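Local coordinates for DNA/pantothenate metabolism flavoprotein (Streptomyces sparsogenes DSM 40356, PDB 7CFU) that probably catalyses the FMN-dependent decarboxylation of a cysteine or cysteine-derived substrate, at residues A[110-115]-A[153-158]; A[134-139]-A[162-167]. All blocks are in the same frame, centred on the assembly; numbering follows the deposited sequence.

Contact 1: residues A[110-115]-A[153-158]. With FMN (flavin mononucleotide), chain Y.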
loop_
_atom_site.group_PDB
_atom_site.type_symbol
_atom_site.label_atom_id
_atom_site.label_comp_id
_atom_site.label_asym_id
_atom_site.label_seq_id
_atom_site.Cartn_x
_atom_site.Cartn_y
_atom_site.Cartn_z
ATOM N N ASN A 110 -1.349 -32.726 4.138
ATOM C CA ASN A 110 -1.121 -31.770 5.219
ATOM C C ASN A 110 -2.238 -31.834 6.252
ATOM O O ASN A 110 -1.983 -31.879 7.463
ATOM C CB ASN A 110 -1.017 -30.360 4.631
ATOM C CG ASN A 110 -0.600 -29.322 5.651
ATOM O OD1 ASN A 110 0.387 -29.498 6.377
ATOM N ND2 ASN A 110 -1.366 -28.229 5.722
ATOM N N PHE A 111 -3.492 -31.836 5.786
ATOM C CA PHE A 111 -4.622 -31.907 6.707
ATOM C C PHE A 111 -4.577 -33.173 7.556
ATOM O O PHE A 111 -4.836 -33.124 8.767
ATOM C CB PHE A 111 -5.952 -31.837 5.950
ATOM C CG PHE A 111 -7.132 -32.023 6.846
ATOM C CD1 PHE A 111 -7.697 -33.282 7.021
ATOM C CD2 PHE A 111 -7.648 -30.951 7.570
ATOM C CE1 PHE A 111 -8.764 -33.463 7.881
ATOM C CE2 PHE A 111 -8.717 -31.132 8.425
ATOM C CZ PHE A 111 -9.272 -32.388 8.580
ATOM N N LEU A 112 -4.287 -34.322 6.935
ATOM C CA LEU A 112 -4.205 -35.572 7.690
ATOM C C LEU A 112 -3.216 -35.453 8.833
ATOM O O LEU A 112 -3.500 -35.871 9.964
ATOM C CB LEU A 112 -3.786 -36.724 6.781
ATOM C CG LEU A 112 -4.687 -37.098 5.614
ATOM C CD1 LEU A 112 -4.060 -38.243 4.833
ATOM C CD2 LEU A 112 -6.070 -37.467 6.124
ATOM N N ALA A 113 -2.056 -34.859 8.562
ATOM C CA ALA A 113 -1.049 -34.694 9.602
ATOM C C ALA A 113 -1.563 -33.803 10.728
ATOM O O ALA A 113 -1.428 -34.134 11.911
ATOM C CB ALA A 113 0.224 -34.119 8.991
ATOM N N LYS A 114 -2.179 -32.672 10.380
ATOM C CA LYS A 114 -2.644 -31.763 11.422
ATOM C C LYS A 114 -3.770 -32.391 12.240
ATOM O O LYS A 114 -3.758 -32.331 13.479
ATOM C CB LYS A 114 -3.095 -30.446 10.792
ATOM C CG LYS A 114 -1.962 -29.597 10.220
ATOM C CD LYS A 114 -2.507 -28.302 9.592
ATOM C CE LYS A 114 -1.371 -27.388 9.120
ATOM N NZ LYS A 114 -1.894 -26.152 8.479
ATOM N N ALA A 115 -4.742 -33.017 11.570
ATOM C CA ALA A 115 -5.842 -33.632 12.304
ATOM C C ALA A 115 -5.347 -34.795 13.155
ATOM O O ALA A 115 -5.773 -34.953 14.307
ATOM C CB ALA A 115 -6.929 -34.096 11.329
ATOM N N ARG A 153 0.818 -43.482 8.767
ATOM C CA ARG A 153 0.634 -43.352 10.215
ATOM C C ARG A 153 -0.519 -42.409 10.540
ATOM O O ARG A 153 -1.359 -42.707 11.402
ATOM C CB ARG A 153 1.919 -42.847 10.874
ATOM C CG ARG A 153 3.015 -43.898 11.008
ATOM C CD ARG A 153 4.106 -43.452 11.955
ATOM N NE ARG A 153 4.871 -42.310 11.458
ATOM C CZ ARG A 153 5.920 -42.402 10.639
ATOM N NH1 ARG A 153 6.339 -43.585 10.203
ATOM N NH2 ARG A 153 6.561 -41.306 10.253
ATOM N N ASN A 154 -0.610 -41.291 9.822
ATOM C CA ASN A 154 -1.670 -40.332 10.108
ATOM C C ASN A 154 -3.034 -40.911 9.768
ATOM O O ASN A 154 -3.984 -40.762 10.548
ATOM C CB ASN A 154 -1.423 -39.031 9.341
ATOM C CG ASN A 154 -0.141 -38.347 9.766
ATOM O OD1 ASN A 154 0.292 -38.477 10.918
ATOM N ND2 ASN A 154 0.483 -37.624 8.839
ATOM N N VAL A 155 -3.142 -41.600 8.627
ATOM C CA VAL A 155 -4.389 -42.282 8.283
ATOM C C VAL A 155 -4.795 -43.253 9.391
ATOM O O VAL A 155 -5.937 -43.236 9.861
ATOM C CB VAL A 155 -4.255 -43.001 6.930
ATOM C CG1 VAL A 155 -5.492 -43.842 6.667
ATOM C CG2 VAL A 155 -4.039 -41.985 5.803
ATOM N N ASP A 156 -3.864 -44.110 9.830
ATOM C CA ASP A 156 -4.186 -45.077 10.876
ATOM C C ASP A 156 -4.611 -44.372 12.151
ATOM O O ASP A 156 -5.610 -44.744 12.782
ATOM C CB ASP A 156 -2.985 -45.982 11.167
ATOM C CG ASP A 156 -2.583 -46.835 9.972
ATOM O OD1 ASP A 156 -3.422 -47.061 9.072
ATOM O OD2 ASP A 156 -1.411 -47.275 9.937
ATOM N N GLN A 157 -3.861 -43.342 12.546
ATOM C CA GLN A 157 -4.172 -42.638 13.783
ATOM C C GLN A 157 -5.571 -42.044 13.740
ATOM O O GLN A 157 -6.294 -42.067 14.744
ATOM C CB GLN A 157 -3.148 -41.541 14.036
ATOM C CG GLN A 157 -3.429 -40.750 15.294
ATOM C CD GLN A 157 -3.327 -41.612 16.547
ATOM O OE1 GLN A 157 -2.238 -41.816 17.071
ATOM N NE2 GLN A 157 -4.461 -42.122 17.023
ATOM N N LEU A 158 -5.971 -41.507 12.584
ATOM C CA LEU A 158 -7.298 -40.906 12.468
ATOM C C LEU A 158 -8.396 -41.958 12.547
ATOM O O LEU A 158 -9.456 -41.712 13.131
ATOM C CB LEU A 158 -7.411 -40.118 11.165
ATOM C CG LEU A 158 -6.663 -38.788 11.117
ATOM C CD1 LEU A 158 -6.535 -38.294 9.682
ATOM C CD2 LEU A 158 -7.401 -37.775 11.978
HETATM N N1 FMN Y . -1.431 -31.626 -1.643
HETATM C C2 FMN Y . -2.058 -32.825 -1.403
HETATM O O2 FMN Y . -1.818 -33.420 -0.363
HETATM N N3 FMN Y . -2.958 -33.342 -2.310
HETATM C C4 FMN Y . -3.220 -32.661 -3.481
HETATM O O4 FMN Y . -4.015 -33.130 -4.295
HETATM C C4A FMN Y . -2.576 -31.456 -3.734
HETATM N N5 FMN Y . -2.832 -30.758 -4.893
HETATM C C5A FMN Y . -2.207 -29.549 -5.126
HETATM C C6 FMN Y . -2.474 -28.863 -6.299
HETATM C C7 FMN Y . -1.850 -27.648 -6.542
HETATM C C7M FMN Y . -2.145 -26.899 -7.817
HETATM C C8 FMN Y . -0.949 -27.128 -5.620
HETATM C C8M FMN Y . -0.273 -25.809 -5.912
HETATM C C9 FMN Y . -0.674 -27.820 -4.442
HETATM C C9A FMN Y . -1.305 -29.035 -4.198
HETATM N N10 FMN Y . -1.044 -29.749 -3.039
HETATM C C10 FMN Y . -1.686 -30.941 -2.804
HETATM C "C1'" FMN Y . -0.092 -29.222 -2.016
HETATM C "C2'" FMN Y . -0.898 -28.519 -0.936
HETATM O "O2'" FMN Y . -1.686 -27.487 -1.512
HETATM C "C3'" FMN Y . 0.051 -28.009 0.148
HETATM O "O3'" FMN Y . 0.573 -29.109 0.865
HETATM C "C4'" FMN Y . -0.610 -26.994 1.093
HETATM O "O4'" FMN Y . 0.341 -26.540 2.041
HETATM C "C5'" FMN Y . -1.794 -27.604 1.822
HETATM O "O5'" FMN Y . -2.499 -26.581 2.498
HETATM P P FMN Y . -3.830 -26.910 3.330
HETATM O O1P FMN Y . -3.891 -25.996 4.531
HETATM O O2P FMN Y . -4.983 -26.765 2.396
HETATM O O3P FMN Y . -3.828 -28.333 3.857
#
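Asn110 ND2 donates to FMN O3P at 3.1 Å in a nearly straight bond (169°), from a side chain turned away from helix 149-160, and Asn110 OD1 accepts from Ala120 N of a second subunit. The opposite flank of the same helix meets helix 149-160, the axes of the two short segments passing 8.8 Å apart at a crossing angle of 50°. Here the backbones come nearest at Ala113 and Asn154: the amide nitrogen, Asn154 ND2, lies 3.4 Å from Ala113 CA and 3.5 Å from Ala113 CB, and its N-H donor is taken up by His117 O of the second subunit. Beside it the contact is apolar. With CD1 of Leu112 extended anti to CA (chi2 179°), the fork at CG sends the two methyls to different partners: CD1 runs alongside Val155 and touches CG2 at 3.9 Å, whereas CD2 meets Leu158 CD1 at 3.7 Å, the two leucines crossing at about a right angle. The other branch of Leu158, CD2, reaches Ala115 CB at 3.8 Å. Helix 109-117 lies between helix 149-160 and helix 123-130, on which Phe111 and Lys114 pack, while Phe111 and Leu112 also rest on strand 135-139.

Contact 2: residues A[134-139]-A[162-167]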
loop_
_atom_site.group_PDB
_atom_site.type_symbol
_atom_site.label_atom_id
_atom_site.label_comp_id
_atom_site.label_asym_id
_atom_site.label_seq_id
_atom_site.Cartn_x
_atom_site.Cartn_y
_atom_site.Cartn_z
ATOM N N PRO A 134 -20.388 -37.058 13.490
ATOM C CA PRO A 134 -19.801 -37.963 12.488
ATOM C C PRO A 134 -18.977 -37.178 11.476
ATOM O O PRO A 134 -19.430 -36.168 10.929
ATOM C CB PRO A 134 -21.025 -38.611 11.830
ATOM C CG PRO A 134 -22.103 -38.533 12.866
ATOM C CD PRO A 134 -21.844 -37.259 13.635
ATOM N N THR A 135 -17.766 -37.664 11.209
ATOM C CA THR A 135 -16.807 -36.955 10.372
ATOM C C THR A 135 -16.255 -37.876 9.294
ATOM O O THR A 135 -15.784 -38.979 9.592
ATOM C CB THR A 135 -15.660 -36.390 11.222
ATOM O OG1 THR A 135 -16.202 -35.535 12.239
ATOM C CG2 THR A 135 -14.688 -35.585 10.358
ATOM N N VAL A 136 -16.286 -37.402 8.054
ATOM C CA VAL A 136 -15.742 -38.111 6.903
ATOM C C VAL A 136 -14.591 -37.293 6.330
ATOM O O VAL A 136 -14.757 -36.103 6.043
ATOM C CB VAL A 136 -16.823 -38.347 5.833
ATOM C CG1 VAL A 136 -16.217 -38.980 4.589
ATOM C CG2 VAL A 136 -17.976 -39.191 6.405
ATOM N N ILE A 137 -13.441 -37.940 6.136
ATOM C CA ILE A 137 -12.243 -37.320 5.575
ATOM C C ILE A 137 -11.909 -38.042 4.277
ATOM O O ILE A 137 -11.705 -39.265 4.275
ATOM C CB ILE A 137 -11.058 -37.377 6.560
ATOM C CG1 ILE A 137 -11.423 -36.686 7.873
ATOM C CG2 ILE A 137 -9.786 -36.816 5.957
ATOM C CD1 ILE A 137 -10.399 -36.899 8.964
ATOM N N ALA A 138 -11.834 -37.288 3.180
ATOM C CA ALA A 138 -11.582 -37.836 1.847
ATOM C C ALA A 138 -10.288 -37.240 1.308
ATOM O O ALA A 138 -10.312 -36.259 0.544
ATOM C CB ALA A 138 -12.751 -37.564 0.902
ATOM N N PRO A 139 -9.144 -37.815 1.669
ATOM C CA PRO A 139 -7.859 -37.264 1.223
ATOM C C PRO A 139 -7.601 -37.535 -0.251
ATOM O O PRO A 139 -8.069 -38.527 -0.813
ATOM C CB PRO A 139 -6.834 -37.995 2.098
ATOM C CG PRO A 139 -7.510 -39.277 2.473
ATOM C CD PRO A 139 -8.978 -38.940 2.603
ATOM N N GLY A 162 -11.524 -42.559 15.442
ATOM C CA GLY A 162 -12.932 -42.572 15.092
ATOM C C GLY A 162 -13.301 -41.875 13.801
ATOM O O GLY A 162 -14.493 -41.772 13.498
ATOM N N TYR A 163 -12.327 -41.412 13.022
ATOM C CA TYR A 163 -12.619 -40.737 11.765
ATOM C C TYR A 163 -12.751 -41.754 10.634
ATOM O O TYR A 163 -12.015 -42.744 10.577
ATOM C CB TYR A 163 -11.534 -39.700 11.448
ATOM C CG TYR A 163 -11.543 -38.529 12.421
ATOM C CD1 TYR A 163 -12.411 -37.452 12.238
ATOM C CD2 TYR A 163 -10.711 -38.516 13.537
ATOM C CE1 TYR A 163 -12.441 -36.387 13.129
ATOM C CE2 TYR A 163 -10.738 -37.455 14.443
ATOM C CZ TYR A 163 -11.602 -36.393 14.227
ATOM O OH TYR A 163 -11.631 -35.340 15.112
ATOM N N ARG A 164 -13.711 -41.507 9.746
ATOM C CA ARG A 164 -13.916 -42.315 8.550
ATOM C C ARG A 164 -13.076 -41.746 7.415
ATOM O O ARG A 164 -13.295 -40.608 6.979
ATOM C CB ARG A 164 -15.401 -42.327 8.186
ATOM C CG ARG A 164 -15.806 -43.018 6.880
ATOM C CD ARG A 164 -15.787 -44.544 6.933
ATOM N NE ARG A 164 -16.422 -45.106 5.739
ATOM C CZ ARG A 164 -15.815 -45.326 4.577
ATOM N NH1 ARG A 164 -14.528 -45.043 4.419
ATOM N NH2 ARG A 164 -16.507 -45.830 3.563
ATOM N N ILE A 165 -12.121 -42.534 6.936
ATOM C CA ILE A 165 -11.217 -42.120 5.873
ATOM C C ILE A 165 -11.657 -42.781 4.574
ATOM O O ILE A 165 -11.760 -44.012 4.497
ATOM C CB ILE A 165 -9.765 -42.484 6.210
ATOM C CG1 ILE A 165 -9.387 -41.917 7.574
ATOM C CG2 ILE A 165 -8.822 -41.992 5.118
ATOM C CD1 ILE A 165 -9.404 -40.404 7.641
ATOM N N VAL A 166 -11.901 -41.971 3.549
ATOM C CA VAL A 166 -12.180 -42.457 2.205
ATOM C C VAL A 166 -10.880 -42.366 1.426
ATOM O O VAL A 166 -10.457 -41.271 1.041
ATOM C CB VAL A 166 -13.292 -41.656 1.514
ATOM C CG1 VAL A 166 -13.492 -42.168 0.089
ATOM C CG2 VAL A 166 -14.585 -41.739 2.317
ATOM N N GLU A 167 -10.253 -43.518 1.189
ATOM C CA GLU A 167 -8.951 -43.546 0.549
ATOM C C GLU A 167 -9.060 -43.074 -0.899
ATOM O O GLU A 167 -10.068 -43.330 -1.566
ATOM C CB GLU A 167 -8.378 -44.959 0.597
ATOM C CG GLU A 167 -8.222 -45.477 2.011
ATOM C CD GLU A 167 -7.472 -46.790 2.077
ATOM O OE1 GLU A 167 -6.989 -47.257 1.022
ATOM O OE2 GLU A 167 -7.374 -47.354 3.188
HETATM O O HOH W 1 -16.345 -38.968 13.872
HETATM O O HOH W 2 -10.308 -39.791 -1.197
#
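Ile137 is bonded to the neighbouring strand through both its backbone N and its backbone O: the N donates to Arg164 O at 2.8 Å, almost straight (176°), and the O accepts from Val166 N at 2.8 Å. A longer bond, Arg164 N to Thr135 O at 3.3 Å, completes the parallel ladder. Side chains then pair on either face. On one, Ile165 lies alongside Ile137; with chi1 -54° and chi2 -64° its chain folds back, bringing CD1 to 3.6 Å from Ile137 CB. Tyr163 presents the edge of its ring to Thr135, whose CG2 lies near the ring plane, 3.5 Å from Tyr163 CD1, while Ile137 CD1 approaches the ring obliquely. Replacing Tyr163 with an alanine would probably open a gap beside Thr135 CG2 and Ile137 CD1, which would lose the ring they pack on. On the other face Val136 CG1 meets Val166 CG2 at 3.9 Å. Beyond the ladder, a water donates to both Pro139 O and Val166 O, tying the ends of the two segments together. Farther out, helix 187-199 covers Val136 and Val166, helix 149-160 packs on Ile165, and Leu102 and Ile104 bond the far side of strand 135-139. A Schellman motif at Gly162 ends helix 149-160, which links the two parallel strands in a beta-alpha-beta unit, presumably right-handed as usual, of a three-layer flavoprotein with sheet order 2-1-3-4-5.

How the contacts relate
Both contacts are largely buried and share the same piece of fold, since helix 149-160, which supplies one side of contact 1, is followed, after a short turn, by the outer strand of contact 2; a probable hydrogen bond from Tyr163 N to Leu158 O spans that turn. Their seam is apolar as well: Leu112 and Phe111 of contact 1 pack on Ile137 of contact 2, and Leu112 also reaches Pro139. The chemistry differs with place. Contact 2 is a backbone ladder at the sheet's edge within the chain, and Arg164 stands exposed there. Contact 1 joins its two helices without hydrogen bonds between them, mainly through side chains, beside a second subunit and the FMN phosphate. One principle follows: main-chain bonds order the sheet, whereas side chains fit the helices onto it.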